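PDB 6TRI: MOR from Lactococcus phage TP901-1, which probably acts as the antirepressor in the genetic switch of this temperate phage, through a small helical fold of the helix-turn-helix class. Local coordinates for residues B[22-27]-B[55-60]; B[36-41]-B[47-52]; B[43-48]-B[66-71]. One frame throughout, in Å; residues are numbered along the deposited sequence.

All three contacts hold helix 47-57 or the loop leading into it to the rest of this small all-helical domain. Contact 1 is a partly buried apolar seam at the C-terminal end of that helix, where helix 21-28 meets it. Contact 2, nested within the loop closed by contact 1, is a buried ion pair from helix 32-39 to the first turns of the same helix. Contact 3, also buried, is an aromatic pair joining the loop just before it to helix 64-68. Contacts 2 and 3 are neighbours, tied through Lys38 and the carbonyl of Thr44, whereas contacts 1 and 3 meet through Phe24 on Trp45 and Leu59 on Phe68.

Contact 1: residues B[22-27]-B[55-60]; sequences YNFAIA and HVLELN
Phe24 and Ala27 of helix 21-28 meet Val56 and Leu57 of helix 47-57 in a small, mainly apolar contact without a hydrogen bond between the segments, where one side of the first helix lies against the C-terminal turn of the second. Val56 reaches both partners through one branch: its CG1 sits 3.8 Å from Ala27 CB and 4.2 Å from Phe24 CE1, coming to the phenyl ring at its edge, near the ring plane. The other branch, CG2, rests 3.7 Å from Ala27 O, a carbonyl that also accepts a hydrogen bond from Lys52 NZ. Phe24 holds CG anti to its own backbone N (chi1 180°), and this carries the ring out from a helix position that does not itself face the partner. The Phe24 and Leu57 side chains cross at about a right angle, and CE1 on the flank of the ring lies 3.9 Å from both CD1 and CG of Leu57. Just beyond, Glu58 takes positive phi and the chain leaves the helix. Phe24 continues inward onto Ile14 of helix 8-17 and Val35 of helix 32-39, while Leu57 packs on Leu10 and Cys18 also touches Phe24, Val56 and Leu57, so the seam joins the core where these helices converge.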
loop_
_atom_site.group_PDB
_atom_site.type_symbol
_atom_site.label_atom_id
_atom_site.label_comp_id
_atom_site.label_asym_id
_atom_site.label_seq_id
_atom_site.Cartn_x
_atom_site.Cartn_y
_atom_site.Cartn_z
ATOM N N TYR B 22 -5.980 13.902 -16.063
ATOM C CA TYR B 22 -7.416 14.122 -15.948
ATOM C C TYR B 22 -8.195 12.871 -16.335
ATOM O O TYR B 22 -9.105 12.454 -15.617
ATOM C CB TYR B 22 -7.847 15.305 -16.818
ATOM C CG TYR B 22 -9.344 15.515 -16.860
ATOM C CD1 TYR B 22 -10.009 16.115 -15.799
ATOM C CD2 TYR B 22 -10.092 15.115 -17.960
ATOM C CE1 TYR B 22 -11.377 16.310 -15.832
ATOM C CE2 TYR B 22 -11.461 15.305 -18.001
ATOM C CZ TYR B 22 -12.098 15.904 -16.934
ATOM O OH TYR B 22 -13.461 16.098 -16.970
ATOM N N ASN B 23 -7.839 12.283 -17.474
ATOM C CA ASN B 23 -8.449 11.036 -17.921
ATOM C C ASN B 23 -8.302 9.942 -16.876
ATOM O O ASN B 23 -9.235 9.185 -16.619
ATOM C CB ASN B 23 -7.833 10.570 -19.238
ATOM C CG ASN B 23 -8.289 11.396 -20.421
ATOM O OD1 ASN B 23 -9.361 12.000 -20.396
ATOM N ND2 ASN B 23 -7.478 11.421 -21.473
ATOM N N PHE B 24 -7.118 9.871 -16.278
ATOM C CA PHE B 24 -6.849 8.897 -15.233
ATOM C C PHE B 24 -7.741 9.147 -14.022
ATOM O O PHE B 24 -8.281 8.208 -13.436
ATOM C CB PHE B 24 -5.375 8.940 -14.831
ATOM C CG PHE B 24 -5.017 7.970 -13.745
ATOM C CD1 PHE B 24 -5.241 6.614 -13.910
ATOM C CD2 PHE B 24 -4.448 8.411 -12.563
ATOM C CE1 PHE B 24 -4.912 5.715 -12.914
ATOM C CE2 PHE B 24 -4.113 7.516 -11.562
ATOM C CZ PHE B 24 -4.347 6.167 -11.739
ATOM N N ALA B 25 -7.896 10.418 -13.663
ATOM C CA ALA B 25 -8.743 10.814 -12.541
ATOM C C ALA B 25 -10.172 10.315 -12.721
ATOM O O ALA B 25 -10.740 9.694 -11.822
ATOM C CB ALA B 25 -8.733 12.322 -12.381
ATOM N N ILE B 26 -10.743 10.592 -13.889
ATOM C CA ILE B 26 -12.089 10.144 -14.226
ATOM C C ILE B 26 -12.212 8.624 -14.139
ATOM O O ILE B 26 -13.205 8.100 -13.634
ATOM C CB ILE B 26 -12.495 10.605 -15.641
ATOM C CG1 ILE B 26 -12.342 12.122 -15.773
ATOM C CG2 ILE B 26 -13.919 10.173 -15.962
ATOM C CD1 ILE B 26 -13.158 12.910 -14.774
ATOM N N ALA B 27 -11.192 7.921 -14.624
ATOM C CA ALA B 27 -11.179 6.461 -14.604
ATOM C C ALA B 27 -11.096 5.921 -13.175
ATOM O O ALA B 27 -11.587 4.831 -12.883
ATOM C CB ALA B 27 -10.019 5.930 -15.444
ATOM N N HIS B 55 -6.425 -2.128 -11.506
ATOM C CA HIS B 55 -7.492 -2.505 -12.426
ATOM C C HIS B 55 -7.510 -1.614 -13.665
ATOM O O HIS B 55 -7.593 -2.101 -14.794
ATOM C CB HIS B 55 -8.846 -2.436 -11.719
ATOM C CG HIS B 55 -10.016 -2.671 -12.625
ATOM N ND1 HIS B 55 -10.195 -3.847 -13.318
ATOM C CD2 HIS B 55 -11.068 -1.880 -12.943
ATOM C CE1 HIS B 55 -11.309 -3.771 -14.029
ATOM N NE2 HIS B 55 -11.855 -2.587 -13.818
ATOM N N VAL B 56 -7.428 -0.305 -13.443
ATOM C CA VAL B 56 -7.518 0.681 -14.516
ATOM C C VAL B 56 -6.315 0.633 -15.457
ATOM O O VAL B 56 -6.469 0.657 -16.679
ATOM C CB VAL B 56 -7.658 2.108 -13.942
ATOM C CG1 VAL B 56 -7.493 3.150 -15.037
ATOM C CG2 VAL B 56 -8.999 2.268 -13.243
ATOM N N LEU B 57 -5.117 0.558 -14.884
ATOM C CA LEU B 57 -3.891 0.568 -15.679
ATOM C C LEU B 57 -3.465 -0.834 -16.107
ATOM O O LEU B 57 -2.493 -0.995 -16.850
ATOM C CB LEU B 57 -2.770 1.244 -14.894
ATOM C CG LEU B 57 -3.055 2.707 -14.550
ATOM C CD1 LEU B 57 -2.019 3.241 -13.580
ATOM C CD2 LEU B 57 -3.097 3.549 -15.818
ATOM N N GLU B 58 -4.207 -1.837 -15.642
ATOM C CA GLU B 58 -3.938 -3.239 -15.953
ATOM C C GLU B 58 -2.507 -3.610 -15.590
ATOM O O GLU B 58 -1.802 -4.253 -16.364
ATOM C CB GLU B 58 -4.209 -3.528 -17.432
ATOM C CG GLU B 58 -5.683 -3.470 -17.806
ATOM C CD GLU B 58 -5.927 -3.704 -19.285
ATOM O OE1 GLU B 58 -5.329 -2.980 -20.110
ATOM O OE2 GLU B 58 -6.715 -4.613 -19.623
ATOM N N LEU B 59 -2.087 -3.191 -14.401
ATOM C CA LEU B 59 -0.750 -3.485 -13.912
ATOM C C LEU B 59 -0.645 -4.926 -13.427
ATOM O O LEU B 59 -1.623 -5.503 -12.947
ATOM C CB LEU B 59 -0.373 -2.529 -12.778
ATOM C CG LEU B 59 -0.539 -1.032 -13.046
ATOM C CD1 LEU B 59 -0.101 -0.209 -11.840
ATOM C CD2 LEU B 59 0.243 -0.632 -14.275
ATOM N N ASN B 60 0.543 -5.504 -13.563
ATOM C CA ASN B 60 0.841 -6.789 -12.947
ATOM C C ASN B 60 0.989 -6.576 -11.449
ATOM O O ASN B 60 1.800 -5.754 -11.019
ATOM C CB ASN B 60 2.114 -7.401 -13.542
ATOM C CG ASN B 60 2.536 -8.687 -12.842
ATOM O OD1 ASN B 60 1.707 -9.428 -12.317
ATOM N ND2 ASN B 60 3.839 -8.952 -12.833
#

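Contact 2: residues B[36-41]-B[47-52]; sequences SLKLND and DDEILK
The flat group here is the carboxylate of Glu49, and the end of Lys38 lies against its two oxygens. Lys38 CE and the backbone nitrogen of Lys46 are displaced to opposite sides of the carboxylate plane, with OE1 between them. Lys38 NZ is 3.0 Å from Glu49 OE1 and 3.5 Å from Glu49 OE2. This makes a salt bridge whose hydrogen bond, to OE1, is weak. Lys38 CE lies almost evenly between the oxygens, 3.1 Å from Glu49 OE1 and 3.2 Å from Glu49 OE2, so the methylene next to the ammonium also packs on the acid. The two side chains cross at about a right angle. Lys38 runs extended from its helix as far as CE and bends at the last torsion (chi4 -64°), which turns NZ to the carbonyl of Thr44, its stronger partner. Glu49 OE1 in turn accepts a hydrogen bond from the N-H of Lys46. Both charged ends are buried, and these bonds to the intervening loop help pay for it; the nearby start of helix 47-57 would probably favour the ionised carboxylate as well. Met28 of helix 21-28 packs beside Glu49. On another side of helix 47-57, Ile50 and Leu51 pack on the other protein chain of the assembly. Helix 32-39 ends in a Schellman motif with Asp41 at the C-prime position, and the chain then leads through the loop to Lys46, the N-cap of helix 47-57. Glu49, reaching back from the third residue of that helix to the N-cap N-H, supplies one half of a capping box. Helices 21-28 and 32-39 follow each other as expected for a helix-turn-helix unit, and the ion pair fastens the second of them to the helix that follows.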
loop_
_atom_site.group_PDB
_atom_site.type_symbol
_atom_site.label_atom_id
_atom_site.label_comp_id
_atom_site.label_asym_id
_atom_site.label_seq_id
_atom_site.Cartn_x
_atom_site.Cartn_y
_atom_site.Cartn_z
ATOM N N SER B 36 -3.625 14.708 -8.512
ATOM C CA SER B 36 -2.421 15.529 -8.561
ATOM C C SER B 36 -1.645 15.508 -7.246
ATOM O O SER B 36 -0.423 15.359 -7.242
ATOM C CB SER B 36 -2.777 16.969 -8.919
ATOM O OG SER B 36 -1.646 17.807 -8.768
ATOM N N LEU B 37 -2.358 15.659 -6.134
ATOM C CA LEU B 37 -1.728 15.678 -4.816
ATOM C C LEU B 37 -1.109 14.327 -4.459
ATOM O O LEU B 37 -0.156 14.256 -3.684
ATOM C CB LEU B 37 -2.742 16.083 -3.742
ATOM C CG LEU B 37 -3.294 17.509 -3.778
ATOM C CD1 LEU B 37 -4.388 17.666 -2.740
ATOM C CD2 LEU B 37 -2.187 18.518 -3.542
ATOM N N LYS B 38 -1.655 13.255 -5.021
ATOM C CA LYS B 38 -1.138 11.920 -4.741
ATOM C C LYS B 38 0.063 11.592 -5.621
ATOM O O LYS B 38 1.040 11.009 -5.152
ATOM C CB LYS B 38 -2.238 10.875 -4.920
ATOM C CG LYS B 38 -3.302 10.955 -3.844
ATOM C CD LYS B 38 -4.494 10.073 -4.153
ATOM C CE LYS B 38 -5.581 10.259 -3.106
ATOM N NZ LYS B 38 -5.141 9.820 -1.755
ATOM N N LEU B 39 -0.003 11.982 -6.890
ATOM C CA LEU B 39 1.106 11.750 -7.810
ATOM C C LEU B 39 2.289 12.646 -7.476
ATOM O O LEU B 39 3.415 12.390 -7.905
ATOM C CB LEU B 39 0.667 11.978 -9.256
ATOM C CG LEU B 39 -0.375 10.999 -9.794
ATOM C CD1 LEU B 39 -0.745 11.343 -11.229
ATOM C CD2 LEU B 39 0.145 9.580 -9.700
ATOM N N ASN B 40 2.030 13.702 -6.714
ATOM C CA ASN B 40 3.081 14.623 -6.308
ATOM C C ASN B 40 3.438 14.439 -4.840
ATOM O O ASN B 40 4.032 15.319 -4.216
ATOM C CB ASN B 40 2.660 16.065 -6.587
ATOM C CG ASN B 40 2.578 16.367 -8.072
ATOM O OD1 ASN B 40 3.562 16.776 -8.688
ATOM N ND2 ASN B 40 1.406 16.150 -8.659
ATOM N N ASP B 41 3.056 13.282 -4.306
ATOM C CA ASP B 41 3.471 12.832 -2.980
ATOM C C ASP B 41 3.145 13.823 -1.861
ATOM O O ASP B 41 3.884 13.934 -0.883
ATOM C CB ASP B 41 4.973 12.532 -2.983
ATOM C CG ASP B 41 5.363 11.500 -1.948
ATOM O OD1 ASP B 41 4.668 10.466 -1.842
ATOM O OD2 ASP B 41 6.359 11.725 -1.234
ATOM N N ASP B 47 -5.931 2.598 0.349
ATOM C CA ASP B 47 -5.905 1.178 0.024
ATOM C C ASP B 47 -6.683 0.887 -1.257
ATOM O O ASP B 47 -6.167 0.250 -2.177
ATOM C CB ASP B 47 -6.472 0.364 1.193
ATOM C CG ASP B 47 -6.455 -1.129 0.933
ATOM O OD1 ASP B 47 -5.407 -1.764 1.173
ATOM O OD2 ASP B 47 -7.494 -1.671 0.500
ATOM N N ASP B 48 -7.916 1.377 -1.317
ATOM C CA ASP B 48 -8.802 1.118 -2.447
ATOM C C ASP B 48 -8.342 1.797 -3.737
ATOM O O ASP B 48 -8.618 1.309 -4.833
ATOM C CB ASP B 48 -10.227 1.567 -2.111
ATOM C CG ASP B 48 -10.306 3.040 -1.754
ATOM O OD1 ASP B 48 -10.270 3.366 -0.549
ATOM O OD2 ASP B 48 -10.403 3.872 -2.683
ATOM N N GLU B 49 -7.649 2.923 -3.608
ATOM C CA GLU B 49 -7.184 3.663 -4.779
ATOM C C GLU B 49 -6.093 2.899 -5.518
ATOM O O GLU B 49 -6.066 2.879 -6.747
ATOM C CB GLU B 49 -6.679 5.048 -4.375
ATOM C CG GLU B 49 -7.772 5.972 -3.863
ATOM C CD GLU B 49 -7.220 7.184 -3.138
ATOM O OE1 GLU B 49 -6.011 7.184 -2.817
ATOM O OE2 GLU B 49 -7.994 8.133 -2.889
ATOM N N ILE B 50 -5.198 2.266 -4.768
ATOM C CA ILE B 50 -4.129 1.485 -5.375
ATOM C C ILE B 50 -4.703 0.282 -6.120
ATOM O O ILE B 50 -4.302 -0.010 -7.245
ATOM C CB ILE B 50 -3.106 1.009 -4.323
ATOM C CG1 ILE B 50 -2.411 2.214 -3.681
ATOM C CG2 ILE B 50 -2.083 0.076 -4.953
ATOM C CD1 ILE B 50 -1.324 1.843 -2.695
ATOM N N LEU B 51 -5.660 -0.399 -5.497
ATOM C CA LEU B 51 -6.301 -1.549 -6.122
ATOM C C LEU B 51 -7.027 -1.153 -7.404
ATOM O O LEU B 51 -7.023 -1.900 -8.380
ATOM C CB LEU B 51 -7.279 -2.218 -5.155
ATOM C CG LEU B 51 -6.727 -3.334 -4.264
ATOM C CD1 LEU B 51 -5.651 -2.813 -3.321
ATOM C CD2 LEU B 51 -7.849 -4.002 -3.486
ATOM N N LYS B 52 -7.648 0.023 -7.402
ATOM C CA LYS B 52 -8.378 0.483 -8.577
ATOM C C LYS B 52 -7.406 0.884 -9.680
ATOM O O LYS B 52 -7.662 0.649 -10.860
ATOM C CB LYS B 52 -9.301 1.651 -8.224
ATOM C CG LYS B 52 -10.487 1.797 -9.168
ATOM C CD LYS B 52 -11.454 2.873 -8.695
ATOM C CE LYS B 52 -12.672 2.969 -9.607
ATOM N NZ LYS B 52 -12.342 2.706 -11.038
#

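Contact 3: residues B[43-48]-B[66-71]; sequences VTWKDD and KYFFNA
Trp45 and Phe68 each hold CG beside the backbone N and anti to the carbonyl carbon (chi1 -74° and -59°), which sends both rings inward to meet between their two backbones. There they form a T-shaped pair. The edge of Phe68 is directed at the face of the six-membered ring of Trp45, with the planes at 78° and the centroids 5.4 Å apart. The leading atom, Phe68 CE1, stands 4.2 Å above the indole plane but is displaced toward the rim, and Trp45 CZ3 is the atom nearest to it at 4.3 Å. Around the pair the core closes in: Leu10 of helix 8-17 and Ile50 of helix 47-57 touch both rings, Tyr7 meets the indole at a slant, and Leu59 and Ala53 pack on Phe68. The backbones of the same two residues serve another purpose, since Trp45 N and Phe68 O each hydrogen-bond to a polar side chain of the other protein chain in the assembly. No hydrogen bond passes between the two segments. Their attachment therefore rests on dispersion in a rather loose edge-to-face contact, probably with a weak attraction of the ring C-H for the pi face, and the surrounding side chains help to set the tilt. These two residues thus pack their rings inward while their backbones bond to the partner protein.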
loop_
_atom_site.group_PDB
_atom_site.type_symbol
_atom_site.label_atom_id
_atom_site.label_comp_id
_atom_site.label_asym_id
_atom_site.label_seq_id
_atom_site.Cartn_x
_atom_site.Cartn_y
_atom_site.Cartn_z
ATOM N N VAL B 43 -0.200 13.775 -0.712
ATOM C CA VAL B 43 -1.206 12.977 -0.021
ATOM C C VAL B 43 -0.985 11.499 -0.304
ATOM O O VAL B 43 -0.832 11.093 -1.456
ATOM C CB VAL B 43 -2.636 13.371 -0.441
ATOM C CG1 VAL B 43 -3.656 12.493 0.260
ATOM C CG2 VAL B 43 -2.893 14.837 -0.137
ATOM N N THR B 44 -0.963 10.698 0.756
ATOM C CA THR B 44 -0.736 9.265 0.634
ATOM C C THR B 44 -1.874 8.581 -0.121
ATOM O O THR B 44 -3.007 9.061 -0.125
ATOM C CB THR B 44 -0.570 8.613 2.018
ATOM O OG1 THR B 44 -0.320 7.212 1.862
ATOM C CG2 THR B 44 -1.820 8.812 2.861
ATOM N N TRP B 45 -1.562 7.463 -0.773
ATOM C CA TRP B 45 -2.561 6.682 -1.498
ATOM C C TRP B 45 -3.406 5.832 -0.552
ATOM O O TRP B 45 -2.878 5.188 0.355
ATOM C CB TRP B 45 -1.892 5.775 -2.534
ATOM C CG TRP B 45 -1.382 6.490 -3.746
ATOM C CD1 TRP B 45 -0.230 7.213 -3.849
ATOM C CD2 TRP B 45 -2.002 6.535 -5.035
ATOM N NE1 TRP B 45 -0.098 7.715 -5.121
ATOM C CE2 TRP B 45 -1.172 7.313 -5.869
ATOM C CE3 TRP B 45 -3.178 5.998 -5.565
ATOM C CZ2 TRP B 45 -1.483 7.566 -7.203
ATOM C CZ3 TRP B 45 -3.485 6.250 -6.889
ATOM C CH2 TRP B 45 -2.642 7.027 -7.693
ATOM N N LYS B 46 -4.716 5.828 -0.769
ATOM C CA LYS B 46 -5.605 4.970 0.001
ATOM C C LYS B 46 -5.489 3.531 -0.487
ATOM O O LYS B 46 -5.005 3.277 -1.592
ATOM C CB LYS B 46 -7.054 5.452 -0.096
ATOM C CG LYS B 46 -7.288 6.840 0.474
ATOM C CD LYS B 46 -8.744 7.257 0.337
ATOM C CE LYS B 46 -9.662 6.368 1.155
ATOM N NZ LYS B 46 -11.080 6.799 1.038
ATOM N N ASP B 47 -5.931 2.598 0.349
ATOM C CA ASP B 47 -5.905 1.178 0.024
ATOM C C ASP B 47 -6.683 0.887 -1.257
ATOM O O ASP B 47 -6.167 0.250 -2.177
ATOM C CB ASP B 47 -6.472 0.364 1.193
ATOM C CG ASP B 47 -6.455 -1.129 0.933
ATOM O OD1 ASP B 47 -5.407 -1.764 1.173
ATOM O OD2 ASP B 47 -7.494 -1.671 0.500
ATOM N N ASP B 48 -7.916 1.377 -1.317
ATOM C CA ASP B 48 -8.802 1.118 -2.447
ATOM C C ASP B 48 -8.342 1.797 -3.737
ATOM O O ASP B 48 -8.618 1.309 -4.833
ATOM C CB ASP B 48 -10.227 1.567 -2.111
ATOM C CG ASP B 48 -10.306 3.040 -1.754
ATOM O OD1 ASP B 48 -10.270 3.366 -0.549
ATOM O OD2 ASP B 48 -10.403 3.872 -2.683
ATOM N N LYS B 66 7.039 -1.668 -7.197
ATOM C CA LYS B 66 7.849 -0.788 -8.027
ATOM C C LYS B 66 7.061 0.431 -8.495
ATOM O O LYS B 66 7.642 1.434 -8.915
ATOM C CB LYS B 66 8.400 -1.549 -9.232
ATOM C CG LYS B 66 9.865 -1.264 -9.512
ATOM C CD LYS B 66 10.723 -1.592 -8.297
ATOM C CE LYS B 66 12.039 -0.831 -8.320
ATOM N NZ LYS B 66 12.570 -0.586 -6.949
ATOM N N TYR B 67 5.739 0.347 -8.415
ATOM C CA TYR B 67 4.884 1.430 -8.885
ATOM C C TYR B 67 4.470 2.391 -7.772
ATOM O O TYR B 67 4.388 3.599 -7.992
ATOM C CB TYR B 67 3.634 0.863 -9.563
ATOM C CG TYR B 67 3.852 0.444 -10.998
ATOM C CD1 TYR B 67 4.059 1.389 -11.991
ATOM C CD2 TYR B 67 3.837 -0.896 -11.364
ATOM C CE1 TYR B 67 4.258 1.016 -13.307
ATOM C CE2 TYR B 67 4.033 -1.281 -12.680
ATOM C CZ TYR B 67 4.243 -0.318 -13.647
ATOM O OH TYR B 67 4.439 -0.686 -14.958
ATOM N N PHE B 68 4.214 1.860 -6.580
ATOM C CA PHE B 68 3.658 2.668 -5.499
ATOM C C PHE B 68 4.541 2.717 -4.255
ATOM O O PHE B 68 4.316 3.537 -3.366
ATOM C CB PHE B 68 2.272 2.143 -5.111
ATOM C CG PHE B 68 1.283 2.143 -6.241
ATOM C CD1 PHE B 68 0.484 3.249 -6.479
ATOM C CD2 PHE B 68 1.145 1.036 -7.060
ATOM C CE1 PHE B 68 -0.428 3.253 -7.519
ATOM C CE2 PHE B 68 0.235 1.034 -8.101
ATOM C CZ PHE B 68 -0.551 2.143 -8.332
ATOM N N PHE B 69 5.543 1.848 -4.186
ATOM C CA PHE B 69 6.344 1.747 -2.971
ATOM C C PHE B 69 7.842 1.858 -3.236
ATOM O O PHE B 69 8.651 1.238 -2.548
ATOM C CB PHE B 69 6.025 0.436 -2.252
ATOM C CG PHE B 69 4.568 0.271 -1.929
ATOM C CD1 PHE B 69 4.043 0.786 -0.756
ATOM C CD2 PHE B 69 3.720 -0.381 -2.808
ATOM C CE1 PHE B 69 2.701 0.644 -0.459
ATOM C CE2 PHE B 69 2.377 -0.525 -2.519
ATOM C CZ PHE B 69 1.865 -0.011 -1.342
ATOM N N ASN B 70 8.200 2.663 -4.229
ATOM C CA ASN B 70 9.599 2.900 -4.555
ATOM C C ASN B 70 10.090 4.194 -3.913
ATOM O O ASN B 70 9.799 5.287 -4.399
ATOM C CB ASN B 70 9.790 2.944 -6.075
ATOM C CG ASN B 70 11.245 3.066 -6.482
ATOM O OD1 ASN B 70 12.146 2.706 -5.726
ATOM N ND2 ASN B 70 11.480 3.576 -7.686
ATOM N N ALA B 71 10.825 4.063 -2.815
ATOM C CA ALA B 71 11.351 5.222 -2.101
ATOM C C ALA B 71 12.403 5.960 -2.927
ATOM O O ALA B 71 13.204 5.341 -3.630
ATOM C CB ALA B 71 11.933 4.795 -0.761
#